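Local coordinates for peptidyl tryptophan dihydroxylase (Pseudomonas putida, PDB 7CTQ), which uses flavin-adenine dinucleotide as a monooxygenase to dihydroxylate a peptidyl tryptophan, a step essential for biogenesis of the tryptophylquinone cofactor, at residues 374-379 with 385-390. Sequence-based numbering, arbitrary orientation.
Sequences AEVVVT and GVWHLQ
Val377 and Val386 pair through both of their backbone groups: Val377 N donates to Val386 O at 2.9 Å, nearly straight at 172°, and Val386 N returns a bond of the same length to Val377 O. That oxygen also takes a CA-H...O contact from Gly385, whose backbone angles and closeness to Val376 CG2 call for glycine.

One residue on, the indole of Trp387 lies against the edge strand. With CG anti to the backbone N (chi1 -177°), the ring reaches Ala374, whose CB sits over one face, 3.9 Å from the centroid of the five-membered ring, a CH-pi contact. His388 CD2 lies over the opposite face, offset toward the rim. Val376 crosses the tryptophan side chain at about a right angle and sets CG1 3.7 Å from Trp387 CB. A water in the plane of the ring, at its edge, donates to Glu375 O (2.8 Å) and to Trp387 O (2.7 Å), joining the two backbones where the direct bonds have stopped. Glu393 accepts from Trp387 NE1 and fixes the ring's rotation, while Val365 of strand 359-367 touches the same side chain. An alanine in place of Trp387 would probably bare Ala374 CB and leave Glu393 without its indole donor.

On the other side, Val377 and Val386 both pack on Leu394 and on Trp425 of helix 416-428. The arrangement is a single antiparallel, hydrogen-bonded bridge that docks the loop after strand 370-378 on the edge of the two-stranded hairpin 359-367/370-378 and ties it to the C-terminal helices, far from the flavin.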
loop_
_atom_site.group_PDB
_atom_site.type_symbol
_atom_site.label_atom_id
_atom_site.label_comp_id
_atom_site.label_asym_id
_atom_site.label_seq_id
_atom_site.Cartn_x
_atom_site.Cartn_y
_atom_site.Cartn_z
ATOM N N ALA A 374 -17.980 -20.008 0.196
ATOM C CA ALA A 374 -18.805 -20.481 1.296
ATOM C C ALA A 374 -19.883 -19.454 1.558
ATOM O O ALA A 374 -19.761 -18.290 1.173
ATOM C CB ALA A 374 -17.982 -20.732 2.572
ATOM N N GLU A 375 -20.963 -19.910 2.187
ATOM C CA GLU A 375 -21.970 -18.992 2.695
ATOM C C GLU A 375 -21.349 -18.177 3.821
ATOM O O GLU A 375 -20.840 -18.737 4.795
ATOM C CB GLU A 375 -23.201 -19.752 3.186
ATOM C CG GLU A 375 -24.064 -20.303 2.052
ATOM C CD GLU A 375 -25.530 -20.450 2.444
ATOM O OE1 GLU A 375 -26.359 -20.693 1.544
ATOM O OE2 GLU A 375 -25.854 -20.330 3.652
ATOM N N VAL A 376 -21.337 -16.859 3.662
ATOM C CA VAL A 376 -20.814 -15.957 4.677
ATOM C C VAL A 376 -21.917 -14.969 4.994
ATOM O O VAL A 376 -22.950 -14.928 4.326
ATOM C CB VAL A 376 -19.533 -15.225 4.218
ATOM C CG1 VAL A 376 -18.459 -16.242 3.803
ATOM C CG2 VAL A 376 -19.857 -14.301 3.057
ATOM N N VAL A 377 -21.700 -14.168 6.028
ATOM C CA VAL A 377 -22.677 -13.163 6.438
ATOM C C VAL A 377 -22.142 -11.791 6.041
ATOM O O VAL A 377 -21.079 -11.379 6.512
ATOM C CB VAL A 377 -22.966 -13.240 7.938
ATOM C CG1 VAL A 377 -23.974 -12.150 8.315
ATOM C CG2 VAL A 377 -23.487 -14.642 8.290
ATOM N N VAL A 378 -22.863 -11.105 5.138
ATOM C CA VAL A 378 -22.466 -9.797 4.630
ATOM C C VAL A 378 -23.147 -8.736 5.483
ATOM O O VAL A 378 -24.364 -8.786 5.693
ATOM C CB VAL A 378 -22.846 -9.638 3.149
ATOM C CG1 VAL A 378 -22.607 -8.192 2.652
ATOM C CG2 VAL A 378 -22.060 -10.645 2.289
ATOM N N THR A 379 -22.357 -7.796 5.993
ATOM C CA THR A 379 -22.842 -6.752 6.882
ATOM C C THR A 379 -22.357 -5.390 6.399
ATOM O O THR A 379 -21.478 -5.279 5.534
ATOM C CB THR A 379 -22.358 -6.968 8.325
ATOM O OG1 THR A 379 -20.974 -6.607 8.413
ATOM C CG2 THR A 379 -22.557 -8.415 8.786
ATOM N N GLY A 385 -17.981 -9.991 3.751
ATOM C CA GLY A 385 -18.577 -11.102 4.460
ATOM C C GLY A 385 -17.694 -11.631 5.569
ATOM O O GLY A 385 -16.463 -11.544 5.524
ATOM N N VAL A 386 -18.339 -12.175 6.592
ATOM C CA VAL A 386 -17.685 -12.869 7.690
ATOM C C VAL A 386 -18.056 -14.343 7.573
ATOM O O VAL A 386 -19.245 -14.689 7.569
ATOM C CB VAL A 386 -18.116 -12.312 9.053
ATOM C CG1 VAL A 386 -17.308 -12.985 10.172
ATOM C CG2 VAL A 386 -17.967 -10.797 9.069
ATOM N N TRP A 387 -17.047 -15.214 7.488
ATOM C CA TRP A 387 -17.333 -16.646 7.355
ATOM C C TRP A 387 -17.551 -17.332 8.706
ATOM O O TRP A 387 -18.577 -17.988 8.924
ATOM C CB TRP A 387 -16.198 -17.326 6.581
ATOM C CG TRP A 387 -16.390 -18.796 6.291
ATOM C CD1 TRP A 387 -17.552 -19.528 6.365
ATOM C CD2 TRP A 387 -15.368 -19.705 5.874
ATOM N NE1 TRP A 387 -17.302 -20.841 6.011
ATOM C CE2 TRP A 387 -15.969 -20.972 5.715
ATOM C CE3 TRP A 387 -13.997 -19.568 5.629
ATOM C CZ2 TRP A 387 -15.244 -22.095 5.314
ATOM C CZ3 TRP A 387 -13.279 -20.682 5.235
ATOM C CH2 TRP A 387 -13.906 -21.929 5.082
ATOM N N HIS A 388 -16.590 -17.209 9.612
ATOM C CA HIS A 388 -16.654 -17.916 10.878
ATOM C C HIS A 388 -15.954 -17.094 11.947
ATOM O O HIS A 388 -15.148 -16.210 11.651
ATOM C CB HIS A 388 -16.009 -19.312 10.783
ATOM C CG HIS A 388 -14.545 -19.274 10.471
ATOM N ND1 HIS A 388 -13.572 -19.353 11.444
ATOM C CD2 HIS A 388 -13.887 -19.131 9.295
ATOM C CE1 HIS A 388 -12.380 -19.271 10.882
ATOM N NE2 HIS A 388 -12.542 -19.135 9.577
ATOM N N LEU A 389 -16.287 -17.394 13.199
ATOM C CA LEU A 389 -15.564 -16.901 14.368
ATOM C C LEU A 389 -14.943 -18.106 15.065
ATOM O O LEU A 389 -15.664 -18.922 15.650
ATOM C CB LEU A 389 -16.496 -16.152 15.318
ATOM C CG LEU A 389 -17.217 -14.937 14.752
ATOM C CD1 LEU A 389 -18.296 -14.497 15.732
ATOM C CD2 LEU A 389 -16.225 -13.814 14.455
ATOM N N GLN A 390 -13.614 -18.224 14.990
ATOM C CA GLN A 390 -12.879 -19.318 15.639
ATOM C C GLN A 390 -13.500 -20.677 15.326
ATOM O O GLN A 390 -13.668 -21.521 16.207
ATOM C CB GLN A 390 -12.792 -19.101 17.152
ATOM C CG GLN A 390 -11.863 -17.967 17.565
ATOM C CD GLN A 390 -10.387 -18.285 17.314
ATOM O OE1 GLN A 390 -9.855 -19.262 17.847
ATOM N NE2 GLN A 390 -9.717 -17.445 16.512
HETATM O O HOH W 1 -20.904 -18.111 7.501
#